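Local structure of putative alpha/beta hydrolase (Desulfitobacterium hafniense, 4RPC) at residues 42-47 and 251-256; 131-136 and 188-193; 158-163 and 167-172. The protein is a putative hydrolase of the alpha/beta hydrolase family, with a probable serine-based catalytic triad, though its natural substrate is not established. All blocks are in the same frame, centred on the assembly; numbering follows the deposited sequence.

Contact 1 of 3, residues 42-47 and 251-256; sequences IRDLKD and KISRLI
The carboxylate of D44 is the flat group that carries this contact, and S253 meets it at one of its oxygens. The hydroxyl OG of S253 donates to OD2 of D44 at 2.9 Å, taking the anti lone pair, the one turned away from OD1. OD1 itself is held by NE of R40, one turn earlier in the same helix, in a salt bridge. With its two oxygens gripped by different partners, the carboxylate has little freedom to turn. On the other helix, OG of S253 stands anti to the carbonyl carbon (chi1 -63°), which brings it to OD2. The small serine also lets the backbones close up: CB of S253 lies 3.6 Å from CB of D44, and the CA atoms of this pair are 6.3 Å apart.

Next to this polar pair, L45 spreads its two methyl branches over the other helix. CD2 of L45 rests 3.8 Å from the carbonyl O of S253, while CD1 of L45 meets CD1 of I256 at 4.1 Å, the two side chains crossing at about a right angle. L45 is further covered by L51 of strand 50-54 and by R257, whose guanidinium forms a salt bridge with D47. I252 packs on L208 of strand 204-210. Helices 39-45 and 249-259, far apart in sequence, thus lie side by side against the central sheet, the pairing expected of the canonical helices A and F, which cover one face of an alpha/beta-hydrolase sheet.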
ATOM      1  N   ILE A  42     -10.441  -9.312  -4.384  1.00 26.07           N
ATOM      2  CA  ILE A  42     -10.141 -10.626  -4.897  1.00 26.11           C
ATOM      3  C   ILE A  42     -11.422 -11.251  -5.429  1.00 28.90           C
ATOM      4  O   ILE A  42     -11.439 -11.717  -6.560  1.00 27.71           O
ATOM      5  CB  ILE A  42      -9.524 -11.492  -3.803  1.00 26.60           C
ATOM      6  CG1 ILE A  42      -8.124 -10.984  -3.452  1.00 26.45           C
ATOM      7  CG2 ILE A  42      -9.449 -12.960  -4.209  1.00 27.28           C
ATOM      8  CD1 ILE A  42      -7.636 -11.508  -2.116  1.00 26.54           C
ATOM      9  N   ARG A  43     -12.495 -11.232  -4.639  1.00 31.34           N
ATOM     10  CA  ARG A  43     -13.776 -11.753  -5.105  1.00 35.03           C
ATOM     11  C   ARG A  43     -14.245 -11.137  -6.404  1.00 35.27           C
ATOM     12  O   ARG A  43     -14.695 -11.869  -7.279  1.00 33.19           O
ATOM     13  CB  ARG A  43     -14.879 -11.603  -4.059  1.00 38.74           C
ATOM     14  CG  ARG A  43     -14.676 -12.513  -2.856  1.00 41.75           C
ATOM     15  CD  ARG A  43     -15.963 -12.672  -2.059  1.00 45.09           C
ATOM     16  NE  ARG A  43     -16.300 -11.421  -1.412  1.00 46.85           N
ATOM     17  CZ  ARG A  43     -15.765 -10.993  -0.264  1.00 49.94           C
ATOM     18  NH1 ARG A  43     -14.865 -11.720   0.413  1.00 47.67           N
ATOM     19  NH2 ARG A  43     -16.163  -9.824   0.236  1.00 51.65           N
ATOM     20  N   ASP A  44     -14.094  -9.815  -6.552  1.00 35.87           N
ATOM     21  CA  ASP A  44     -14.494  -9.138  -7.808  1.00 38.12           C
ATOM     22  C   ASP A  44     -13.620  -9.475  -9.032  1.00 35.67           C
ATOM     23  O   ASP A  44     -14.113  -9.489 -10.142  1.00 35.04           O
ATOM     24  CB  ASP A  44     -14.521  -7.624  -7.649  1.00 39.73           C
ATOM     25  CG  ASP A  44     -15.541  -7.159  -6.648  1.00 46.51           C
ATOM     26  OD1 ASP A  44     -16.508  -7.921  -6.346  1.00 50.41           O
ATOM     27  OD2 ASP A  44     -15.362  -6.012  -6.143  1.00 52.33           O
ATOM     28  N   LEU A  45     -12.327  -9.710  -8.832  1.00 32.57           N
ATOM     29  CA  LEU A  45     -11.439  -9.927  -9.963  1.00 30.62           C
ATOM     30  C   LEU A  45     -11.062 -11.398 -10.216  1.00 30.87           C
ATOM     31  O   LEU A  45     -10.488 -11.690 -11.241  1.00 29.08           O
ATOM     32  CB  LEU A  45     -10.165  -9.087  -9.776  1.00 29.06           C
ATOM     33  CG  LEU A  45     -10.376  -7.589  -9.549  1.00 28.40           C
ATOM     34  CD1 LEU A  45      -9.059  -6.928  -9.197  1.00 27.02           C
ATOM     35  CD2 LEU A  45     -10.972  -6.935 -10.786  1.00 30.10           C
ATOM     36  N   LYS A  46     -11.393 -12.320  -9.313  1.00 32.73           N
ATOM     37  CA  LYS A  46     -10.877 -13.690  -9.431  1.00 34.54           C
ATOM     38  C   LYS A  46     -11.371 -14.439 -10.660  1.00 36.01           C
ATOM     39  O   LYS A  46     -10.686 -15.327 -11.142  1.00 34.51           O
ATOM     40  CB  LYS A  46     -11.177 -14.513  -8.187  1.00 35.94           C
ATOM     41  CG  LYS A  46     -12.633 -14.830  -7.925  1.00 39.56           C
ATOM     42  CD  LYS A  46     -12.721 -15.466  -6.551  1.00 43.27           C
ATOM     43  CE  LYS A  46     -14.151 -15.755  -6.102  1.00 45.79           C
ATOM     44  NZ  LYS A  46     -14.594 -16.998  -6.781  1.00 52.88           N
ATOM     45  N   ASP A  47     -12.559 -14.081 -11.154  1.00 38.46           N
ATOM     46  CA  ASP A  47     -13.076 -14.645 -12.405  1.00 40.90           C
ATOM     47  C   ASP A  47     -12.049 -14.551 -13.561  1.00 38.88           C
ATOM     48  O   ASP A  47     -11.954 -15.438 -14.381  1.00 37.06           O
ATOM     49  CB  ASP A  47     -14.431 -13.984 -12.799  1.00 44.54           C
ATOM     50  CG  ASP A  47     -14.300 -12.478 -13.214  1.00 48.68           C
ATOM     51  OD1 ASP A  47     -13.735 -11.633 -12.456  1.00 47.43           O
ATOM     52  OD2 ASP A  47     -14.782 -12.118 -14.326  1.00 52.43           O
ATOM     53  N   LYS A 251     -14.995  -0.185  -5.500  1.00 34.94           N
ATOM     54  CA  LYS A 251     -14.549   0.863  -6.446  1.00 35.30           C
ATOM     55  C   LYS A 251     -13.103   0.704  -6.852  1.00 32.84           C
ATOM     56  O   LYS A 251     -12.699   1.174  -7.904  1.00 31.28           O
ATOM     57  CB  LYS A 251     -14.696   2.272  -5.897  1.00 35.82           C
ATOM     58  CG  LYS A 251     -16.089   2.633  -5.496  1.00 38.42           C
ATOM     59  CD  LYS A 251     -16.117   4.091  -5.069  1.00 39.68           C
ATOM     60  CE  LYS A 251     -17.512   4.457  -4.576  1.00 43.07           C
ATOM     61  NZ  LYS A 251     -17.677   5.919  -4.610  1.00 45.09           N
ATOM     62  N   ILE A 252     -12.295   0.089  -5.992  1.00 33.37           N
ATOM     63  CA  ILE A 252     -10.920  -0.204  -6.386  1.00 31.48           C
ATOM     64  C   ILE A 252     -10.945  -1.269  -7.478  1.00 30.38           C
ATOM     65  O   ILE A 252     -10.238  -1.139  -8.450  1.00 30.14           O
ATOM     66  CB  ILE A 252      -9.993  -0.708  -5.220  1.00 31.25           C
ATOM     67  CG1 ILE A 252      -9.961   0.229  -3.991  1.00 33.07           C
ATOM     68  CG2 ILE A 252      -8.585  -0.913  -5.734  1.00 29.04           C
ATOM     69  CD1 ILE A 252      -9.479   1.610  -4.248  1.00 35.62           C
ATOM     70  N   SER A 253     -11.717  -2.340  -7.285  1.00 31.64           N
ATOM     71  CA  SER A 253     -11.929  -3.387  -8.336  1.00 33.96           C
ATOM     72  C   SER A 253     -12.293  -2.850  -9.683  1.00 33.64           C
ATOM     73  O   SER A 253     -11.754  -3.261 -10.688  1.00 31.50           O
ATOM     74  CB  SER A 253     -13.067  -4.313  -7.962  1.00 36.01           C
ATOM     75  OG  SER A 253     -12.708  -4.970  -6.807  1.00 40.80           O
ATOM     76  N   ARG A 254     -13.270  -1.961  -9.683  1.00 35.03           N
ATOM     77  CA  ARG A 254     -13.768  -1.377 -10.927  1.00 37.24           C
ATOM     78  C   ARG A 254     -12.648  -0.596 -11.588  1.00 34.43           C
ATOM     79  O   ARG A 254     -12.403  -0.694 -12.763  1.00 35.32           O
ATOM     80  CB  ARG A 254     -14.934  -0.454 -10.603  1.00 41.37           C
ATOM     81  CG  ARG A 254     -16.015  -0.400 -11.629  1.00 47.78           C
ATOM     82  CD  ARG A 254     -17.371  -0.201 -10.969  1.00 52.67           C
ATOM     83  NE  ARG A 254     -17.963   1.080 -11.319  1.00 56.91           N
ATOM     84  CZ  ARG A 254     -18.575   1.345 -12.469  1.00 58.79           C
ATOM     85  NH1 ARG A 254     -18.665   0.429 -13.433  1.00 61.04           N
ATOM     86  NH2 ARG A 254     -19.095   2.543 -12.657  1.00 60.65           N
ATOM     87  N   LEU A 255     -11.931   0.172 -10.806  1.00 32.38           N
ATOM     88  CA  LEU A 255     -10.866   0.988 -11.348  1.00 31.69           C
ATOM     89  C   LEU A 255      -9.730   0.142 -11.959  1.00 29.35           C
ATOM     90  O   LEU A 255      -9.203   0.465 -13.034  1.00 28.72           O
ATOM     91  CB  LEU A 255     -10.326   1.851 -10.227  1.00 32.46           C
ATOM     92  CG  LEU A 255      -9.382   2.972 -10.619  1.00 34.08           C
ATOM     93  CD1 LEU A 255      -9.942   3.767 -11.785  1.00 35.45           C
ATOM     94  CD2 LEU A 255      -9.173   3.876  -9.399  1.00 34.63           C
ATOM     95  N   ILE A 256      -9.356  -0.940 -11.281  1.00 26.94           N
ATOM     96  CA  ILE A 256      -8.352  -1.849 -11.815  1.00 26.57           C
ATOM     97  C   ILE A 256      -8.774  -2.407 -13.191  1.00 27.76           C
ATOM     98  O   ILE A 256      -7.990  -2.420 -14.136  1.00 26.91           O
ATOM     99  CB  ILE A 256      -8.036  -3.009 -10.843  1.00 25.35           C
ATOM    100  CG1 ILE A 256      -7.229  -2.480  -9.653  1.00 24.44           C
ATOM    101  CG2 ILE A 256      -7.177  -4.041 -11.540  1.00 25.20           C
ATOM    102  CD1 ILE A 256      -7.064  -3.460  -8.495  1.00 24.31           C
TER

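Contact 2 of 3, residues 131-136 and 188-193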
ATOM      1  N   GLU A 131      12.194   7.323  13.692  1.00 22.70           N
ATOM      2  CA  GLU A 131      11.920   6.593  14.972  1.00 23.88           C
ATOM      3  C   GLU A 131      10.744   7.190  15.735  1.00 22.59           C
ATOM      4  O   GLU A 131       9.843   6.490  16.215  1.00 21.43           O
ATOM      5  CB  GLU A 131      13.189   6.541  15.887  1.00 27.44           C
ATOM      6  CG  GLU A 131      13.043   5.736  17.222  1.00 30.15           C
ATOM      7  CD  GLU A 131      12.840   4.206  17.022  1.00 35.00           C
ATOM      8  OE1 GLU A 131      13.468   3.626  16.080  1.00 36.07           O
ATOM      9  OE2 GLU A 131      12.077   3.551  17.808  1.00 39.51           O
ATOM     10  N   GLN A 132      10.733   8.490  15.851  1.00 23.33           N
ATOM     11  CA  GLN A 132       9.732   9.098  16.674  1.00 24.65           C
ATOM     12  C   GLN A 132       8.324   9.073  16.049  1.00 23.58           C
ATOM     13  O   GLN A 132       7.340   8.796  16.755  1.00 23.12           O
ATOM     14  CB  GLN A 132      10.169  10.481  17.033  1.00 27.98           C
ATOM     15  CG  GLN A 132      11.249  10.515  18.110  1.00 31.04           C
ATOM     16  CD  GLN A 132      11.632  11.953  18.364  1.00 35.01           C
ATOM     17  OE1 GLN A 132      11.035  12.606  19.218  1.00 37.42           O
ATOM     18  NE2 GLN A 132      12.534  12.495  17.533  1.00 36.36           N
ATOM     19  N   TYR A 133       8.256   9.253  14.738  1.00 21.79           N
ATOM     20  CA  TYR A 133       7.007   9.083  14.014  1.00 22.28           C
ATOM     21  C   TYR A 133       6.573   7.668  13.995  1.00 21.10           C
ATOM     22  O   TYR A 133       5.417   7.444  14.171  1.00 21.97           O
ATOM     23  CB  TYR A 133       7.138   9.504  12.570  1.00 22.62           C
ATOM     24  CG  TYR A 133       6.939  10.941  12.374  1.00 24.23           C
ATOM     25  CD1 TYR A 133       7.724  11.873  13.054  1.00 25.46           C
ATOM     26  CD2 TYR A 133       5.956  11.403  11.499  1.00 25.45           C
ATOM     27  CE1 TYR A 133       7.528  13.209  12.873  1.00 26.80           C
ATOM     28  CE2 TYR A 133       5.756  12.734  11.309  1.00 26.32           C
ATOM     29  CZ  TYR A 133       6.553  13.638  11.978  1.00 28.52           C
ATOM     30  OH  TYR A 133       6.354  15.006  11.787  1.00 32.79           O
ATOM     31  N   ALA A 134       7.464   6.714  13.734  1.00 20.02           N
ATOM     32  CA  ALA A 134       7.030   5.295  13.767  1.00 19.97           C
ATOM     33  C   ALA A 134       6.389   4.862  15.097  1.00 20.82           C
ATOM     34  O   ALA A 134       5.390   4.127  15.099  1.00 18.59           O
ATOM     35  CB  ALA A 134       8.133   4.354  13.390  1.00 19.55           C
ATOM     36  N   ASN A 135       6.989   5.300  16.212  1.00 21.66           N
ATOM     37  CA  ASN A 135       6.484   4.997  17.508  1.00 22.52           C
ATOM     38  C   ASN A 135       5.124   5.590  17.802  1.00 23.38           C
ATOM     39  O   ASN A 135       4.266   4.896  18.376  1.00 22.84           O
ATOM     40  CB  ASN A 135       7.488   5.393  18.571  1.00 24.65           C
ATOM     41  CG  ASN A 135       8.585   4.337  18.744  1.00 25.60           C
ATOM     42  OD1 ASN A 135       8.328   3.253  19.229  1.00 27.85           O
ATOM     43  ND2 ASN A 135       9.765   4.628  18.279  1.00 26.74           N
ATOM     44  N   ILE A 136       4.875   6.823  17.345  1.00 24.00           N
ATOM     45  CA  ILE A 136       3.550   7.403  17.498  1.00 23.81           C
ATOM     46  C   ILE A 136       2.512   6.653  16.675  1.00 23.86           C
ATOM     47  O   ILE A 136       1.450   6.285  17.186  1.00 24.31           O
ATOM     48  CB  ILE A 136       3.558   8.886  17.181  1.00 26.14           C
ATOM     49  CG1 ILE A 136       4.207   9.619  18.352  1.00 28.63           C
ATOM     50  CG2 ILE A 136       2.149   9.421  16.926  1.00 27.33           C
ATOM     51  CD1 ILE A 136       4.672  10.990  17.986  1.00 31.16           C
ATOM     52  N   ALA A 188      10.388   1.247   8.235  1.00 19.31           N
ATOM     53  CA  ALA A 188      10.671   1.045   6.808  1.00 19.39           C
ATOM     54  C   ALA A 188       9.895   2.044   6.022  1.00 19.10           C
ATOM     55  O   ALA A 188      10.461   2.710   5.187  1.00 20.21           O
ATOM     56  CB  ALA A 188      10.373  -0.377   6.322  1.00 19.21           C
ATOM     57  N   ALA A 189       8.601   2.146   6.273  1.00 20.65           N
ATOM     58  CA  ALA A 189       7.776   3.148   5.592  1.00 20.15           C
ATOM     59  C   ALA A 189       8.348   4.566   5.676  1.00 20.98           C
ATOM     60  O   ALA A 189       8.569   5.194   4.655  1.00 20.52           O
ATOM     61  CB  ALA A 189       6.386   3.124   6.126  1.00 20.81           C
ATOM     62  N   TYR A 190       8.643   5.041   6.889  1.00 20.95           N
ATOM     63  CA  TYR A 190       9.115   6.381   7.106  1.00 22.72           C
ATOM     64  C   TYR A 190      10.551   6.639   6.656  1.00 22.82           C
ATOM     65  O   TYR A 190      10.868   7.737   6.367  1.00 23.96           O
ATOM     66  CB  TYR A 190       8.958   6.768   8.596  1.00 23.62           C
ATOM     67  CG  TYR A 190       7.538   7.073   8.939  1.00 25.28           C
ATOM     68  CD1 TYR A 190       6.797   7.961   8.167  1.00 26.88           C
ATOM     69  CD2 TYR A 190       6.936   6.498  10.020  1.00 26.14           C
ATOM     70  CE1 TYR A 190       5.472   8.247   8.471  1.00 30.50           C
ATOM     71  CE2 TYR A 190       5.613   6.748  10.329  1.00 28.78           C
ATOM     72  CZ  TYR A 190       4.885   7.620   9.562  1.00 31.45           C
ATOM     73  OH  TYR A 190       3.604   7.920   9.889  1.00 38.48           O
ATOM     74  N   ARG A 191      11.404   5.629   6.606  1.00 23.25           N
ATOM     75  CA  ARG A 191      12.772   5.752   6.117  1.00 24.75           C
ATOM     76  C   ARG A 191      12.868   5.888   4.603  1.00 23.79           C
ATOM     77  O   ARG A 191      13.755   6.565   4.111  1.00 22.48           O
ATOM     78  CB  ARG A 191      13.580   4.512   6.516  1.00 27.52           C
ATOM     79  CG  ARG A 191      15.067   4.658   6.378  1.00 31.41           C
ATOM     80  CD  ARG A 191      15.732   5.163   7.630  1.00 36.42           C
ATOM     81  NE  ARG A 191      15.395   4.341   8.795  1.00 38.77           N
ATOM     82  CZ  ARG A 191      15.639   4.698  10.062  1.00 39.37           C
ATOM     83  NH1 ARG A 191      16.240   5.868  10.328  1.00 36.69           N
ATOM     84  NH2 ARG A 191      15.248   3.869  11.075  1.00 40.50           N
ATOM     85  N   TYR A 192      11.975   5.225   3.855  1.00 23.81           N
ATOM     86  CA  TYR A 192      12.087   5.192   2.376  1.00 23.35           C
ATOM     87  C   TYR A 192      12.215   6.591   1.794  1.00 24.19           C
ATOM     88  O   TYR A 192      11.395   7.471   2.022  1.00 26.34           O
ATOM     89  CB  TYR A 192      10.896   4.483   1.776  1.00 22.74           C
ATOM     90  CG  TYR A 192      11.020   4.120   0.298  1.00 23.29           C
ATOM     91  CD1 TYR A 192      12.043   3.308  -0.154  1.00 23.61           C
ATOM     92  CD2 TYR A 192      10.104   4.546  -0.613  1.00 21.54           C
ATOM     93  CE1 TYR A 192      12.132   2.964  -1.495  1.00 24.72           C
ATOM     94  CE2 TYR A 192      10.198   4.232  -1.952  1.00 22.58           C
ATOM     95  CZ  TYR A 192      11.194   3.419  -2.406  1.00 23.80           C
ATOM     96  OH  TYR A 192      11.292   3.084  -3.777  1.00 24.26           O
ATOM     97  N   ASP A 193      13.247   6.811   1.031  1.00 25.90           N
ATOM     98  CA  ASP A 193      13.432   8.106   0.406  1.00 27.67           C
ATOM     99  C   ASP A 193      13.473   7.966  -1.120  1.00 28.48           C
ATOM    100  O   ASP A 193      14.489   7.594  -1.703  1.00 30.27           O
ATOM    101  CB  ASP A 193      14.697   8.710   0.995  1.00 30.33           C
ATOM    102  CG  ASP A 193      14.991  10.119   0.508  1.00 33.16           C
ATOM    103  OD1 ASP A 193      14.216  10.720  -0.245  1.00 35.56           O
ATOM    104  OD2 ASP A 193      16.075  10.593   0.865  1.00 37.29           O
TER
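Y133 and A134 of helix 130-145 meet Y190, near the end of helix 179-191, in the helical region between strands 112-119 and 204-210, where alpha/beta hydrolases commonly carry their cap. The main feature is a T-shaped pair of tyrosines: the edge of the Y133 ring is turned toward the face of the Y190 ring, with centroids 5.8 Å apart and planes at 75°. The same face also receives the methylene of Y133 in a CH-pi contact, its CB lying 4.1 Å from the centroid of the Y190 ring and displaced toward the rim, on the CD2 and CE2 side. One tyrosine therefore covers the other with both its CB and its ring. With chi1 at -76°, the Y190 ring swings to the backbone-N side and is carried against the neighbouring helix. There CD2 of Y190 comes within 3.8 Å of the backbone N of A134 and 4.2 Å of CB of A134. M126 touches both tyrosines.

Within helix 130-145, the amide of N135 folds back on the preceding turn. ND2 of N135 donates to the carbonyl O of E131 at 2.8 Å and to OE2 of E131 at 2.6 Å. The carbonyl also accepts the backbone N of N135, from the opposite face of its plane, and OD1 of N135 is bonded to R179, which ties the two helices at a second point. A tetraethylene glycol molecule, probably from crystallisation, lies by Y133, and Y190 is near the probable nucleophile elbow without touching it. Aromatic packing of this kind joins two helices of what is probably the cap, next to the presumed active site of an alpha/beta hydrolase.

Contact 3 of 3, residues 158-163 and 167-172; sequences MGFAAN and EVLQPL
On the loop side F160 carries this contact, meeting the apolar side chains of V168 and L169. The distal carbons of the phenyl ring divide between them. CE1 of F160 lies 3.7 Å from CB of V168, and both valine methyls close in as well, CG2 of V168 at 3.8 Å from CE1 and CG1 of V168 at 3.9 Å from CZ of F160. Across the ring, CE2 of F160 meets CD1 of L169 at 3.9 Å. The phenyl runs obliquely to both aliphatic chains. A chi1 of -61° places CG beside the backbone N, directing the ring from the loop toward helix 165-169. E243 of helix 243-247 packs against both F160 and V168. With an alanine here in place of F160, V168 and L169 would probably lose their aromatic partner and a gap would open between loop and helix.

Hydrogen bonds shape the loop that presents the ring. G159 closes helix 154-157 in a Schellman motif, with a positive phi that suits glycine, and F160 opens a type I beta turn in which N of N163 donates to O of F160 at 2.9 Å.

The backbone of M158 is bonded to H241, the probable triad histidine. The link between loop and helix thus rests on buried shape and apolar contact, while polar groups of the segments, such as E167 with K247, bond to other parts of the chain.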
HETATM    1  N   MSE A 158      -5.011  12.712   8.213  1.00 28.30           N
HETATM    2  CA  MSE A 158      -5.415  11.529   7.466  1.00 28.50           C
HETATM    3  C   MSE A 158      -6.867  11.617   6.991  1.00 28.48           C
HETATM    4  O   MSE A 158      -7.307  10.759   6.236  1.00 27.19           O
HETATM    5  CB  MSE A 158      -5.203  10.294   8.312  1.00 28.71           C
HETATM    6  CG  MSE A 158      -3.741  10.071   8.655  1.00 30.68           C
HETATM    7 SE   MSE A 158      -3.638   8.355   9.660  0.84 32.55          SE
HETATM    8  CE  MSE A 158      -3.396   7.199   8.125  1.00 34.93           C
ATOM      9  N   GLY A 159      -7.642  12.623   7.423  1.00 29.47           N
ATOM     10  CA  GLY A 159      -8.972  12.896   6.788  1.00 30.71           C
ATOM     11  C   GLY A 159     -10.134  12.401   7.614  1.00 31.90           C
ATOM     12  O   GLY A 159     -11.234  12.142   7.090  1.00 31.68           O
ATOM     13  N   PHE A 160      -9.917  12.366   8.924  1.00 31.96           N
ATOM     14  CA  PHE A 160     -10.896  11.826   9.849  1.00 34.32           C
ATOM     15  C   PHE A 160     -11.304  12.788  10.939  1.00 35.41           C
ATOM     16  O   PHE A 160     -11.559  12.383  12.080  1.00 36.43           O
ATOM     17  CB  PHE A 160     -10.344  10.528  10.464  1.00 33.47           C
ATOM     18  CG  PHE A 160     -10.071   9.466   9.459  1.00 33.16           C
ATOM     19  CD1 PHE A 160     -11.117   8.894   8.728  1.00 34.62           C
ATOM     20  CD2 PHE A 160      -8.762   9.009   9.236  1.00 32.89           C
ATOM     21  CE1 PHE A 160     -10.870   7.894   7.787  1.00 33.49           C
ATOM     22  CE2 PHE A 160      -8.512   8.025   8.299  1.00 31.89           C
ATOM     23  CZ  PHE A 160      -9.571   7.471   7.562  1.00 32.44           C
ATOM     24  N   ALA A 161     -11.356  14.070  10.601  1.00 37.60           N
ATOM     25  CA  ALA A 161     -11.927  15.097  11.506  1.00 40.46           C
ATOM     26  C   ALA A 161     -13.377  14.775  11.942  1.00 41.08           C
ATOM     27  O   ALA A 161     -13.805  15.213  12.984  1.00 41.32           O
ATOM     28  CB  ALA A 161     -11.892  16.467  10.858  1.00 41.94           C
ATOM     29  N   ALA A 162     -14.106  13.984  11.175  1.00 41.56           N
ATOM     30  CA  ALA A 162     -15.451  13.565  11.602  1.00 45.16           C
ATOM     31  C   ALA A 162     -15.417  12.480  12.694  1.00 46.17           C
ATOM     32  O   ALA A 162     -16.472  12.001  13.136  1.00 48.65           O
ATOM     33  CB  ALA A 162     -16.274  13.080  10.418  1.00 45.11           C
ATOM     34  N   ASN A 163     -14.231  12.074  13.128  1.00 44.11           N
ATOM     35  CA  ASN A 163     -14.151  10.999  14.092  1.00 44.20           C
ATOM     36  C   ASN A 163     -14.636   9.679  13.567  1.00 42.11           C
ATOM     37  O   ASN A 163     -15.065   8.823  14.313  1.00 42.65           O
ATOM     38  CB  ASN A 163     -14.940  11.361  15.365  1.00 47.36           C
ATOM     39  CG  ASN A 163     -14.052  11.618  16.520  1.00 47.59           C
ATOM     40  OD1 ASN A 163     -12.884  11.976  16.348  1.00 46.11           O
ATOM     41  ND2 ASN A 163     -14.579  11.414  17.714  1.00 51.88           N
ATOM     42  N   GLU A 167     -14.162   3.693  12.884  1.00 39.73           N
ATOM     43  CA  GLU A 167     -15.062   2.921  12.017  1.00 40.97           C
ATOM     44  C   GLU A 167     -14.353   2.564  10.719  1.00 37.26           C
ATOM     45  O   GLU A 167     -14.492   1.469  10.237  1.00 38.97           O
ATOM     46  CB  GLU A 167     -16.374   3.673  11.762  1.00 44.47           C
ATOM     47  CG  GLU A 167     -16.358   4.510  10.503  1.00 47.88           C
ATOM     48  CD  GLU A 167     -17.757   4.867  10.016  1.00 53.58           C
ATOM     49  OE1 GLU A 167     -18.445   5.682  10.684  1.00 55.80           O
ATOM     50  OE2 GLU A 167     -18.158   4.329   8.962  1.00 58.30           O
ATOM     51  N   VAL A 168     -13.538   3.460  10.184  1.00 34.33           N
ATOM     52  CA  VAL A 168     -12.854   3.210   8.907  1.00 31.82           C
ATOM     53  C   VAL A 168     -11.595   2.323   8.961  1.00 30.64           C
ATOM     54  O   VAL A 168     -11.406   1.489   8.095  1.00 29.13           O
ATOM     55  CB  VAL A 168     -12.443   4.530   8.237  1.00 30.80           C
ATOM     56  CG1 VAL A 168     -11.666   4.275   6.967  1.00 28.97           C
ATOM     57  CG2 VAL A 168     -13.670   5.367   7.882  1.00 33.15           C
ATOM     58  N   LEU A 169     -10.733   2.540   9.941  1.00 29.84           N
ATOM     59  CA  LEU A 169      -9.423   1.908   9.985  1.00 28.93           C
ATOM     60  C   LEU A 169      -9.396   0.652  10.835  1.00 28.78           C
ATOM     61  O   LEU A 169      -8.650  -0.273  10.573  1.00 27.27           O
ATOM     62  CB  LEU A 169      -8.365   2.914  10.546  1.00 28.62           C
ATOM     63  CG  LEU A 169      -7.986   4.084   9.627  1.00 28.77           C
ATOM     64  CD1 LEU A 169      -6.982   5.052  10.216  1.00 28.12           C
ATOM     65  CD2 LEU A 169      -7.479   3.598   8.274  1.00 28.37           C
ATOM     66  N   GLN A 170     -10.191   0.625  11.884  1.00 30.65           N
ATOM     67  CA  GLN A 170     -10.152  -0.494  12.793  1.00 32.07           C
ATOM     68  C   GLN A 170     -10.376  -1.808  12.068  1.00 31.95           C
ATOM     69  O   GLN A 170      -9.714  -2.783  12.388  1.00 34.86           O
ATOM     70  CB  GLN A 170     -11.159  -0.291  13.925  1.00 34.52           C
ATOM     71  CG  GLN A 170     -11.002  -1.285  15.052  1.00 37.37           C
ATOM     72  CD  GLN A 170     -12.096  -1.183  16.111  1.00 39.25           C
ATOM     73  OE1 GLN A 170     -13.102  -0.530  15.952  1.00 44.77           O
ATOM     74  NE2 GLN A 170     -11.887  -1.841  17.178  1.00 40.78           N
ATOM     75  N   PRO A 171     -11.284  -1.850  11.069  1.00 31.36           N
ATOM     76  CA  PRO A 171     -11.409  -3.128  10.379  1.00 30.93           C
ATOM     77  C   PRO A 171     -10.181  -3.569   9.564  1.00 30.26           C
ATOM     78  O   PRO A 171     -10.153  -4.736   9.148  1.00 29.87           O
ATOM     79  CB  PRO A 171     -12.565  -2.904   9.374  1.00 31.77           C
ATOM     80  CG  PRO A 171     -13.228  -1.634   9.733  1.00 32.38           C
ATOM     81  CD  PRO A 171     -12.343  -0.885  10.696  1.00 32.31           C
ATOM     82  N   LEU A 172      -9.251  -2.645   9.240  1.00 28.15           N
ATOM     83  CA  LEU A 172      -8.084  -2.992   8.466  1.00 28.62           C
ATOM     84  C   LEU A 172      -6.887  -3.390   9.300  1.00 28.33           C
ATOM     85  O   LEU A 172      -5.946  -3.938   8.774  1.00 29.76           O
ATOM     86  CB  LEU A 172      -7.630  -1.823   7.574  1.00 27.86           C
ATOM     87  CG  LEU A 172      -8.628  -1.455   6.485  1.00 28.02           C
ATOM     88  CD1 LEU A 172      -8.196  -0.174   5.787  1.00 27.89           C
ATOM     89  CD2 LEU A 172      -8.740  -2.608   5.508  1.00 28.08           C
TER

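Contact 1 closes the longest loop: it joins helix 39-45 to helix 249-259, and the other two lie within it, contact 3 being nested in turn inside contact 2. Contacts 1 and 2 fall on opposite sides of the chain's centre, their own centres 31 Å apart. Contacts 2 and 3 are nearer, with centres 20 Å and nearest atoms about 7 Å apart, and both belong to the helical region between strands 112-119 and 204-210; helices 165-169 and 179-191 follow each other there. None of the three touches another. Contact 1 thus packs the sheet-covering helices, whereas contacts 2 and 3 lie within the probable cap, beside the presumed active site.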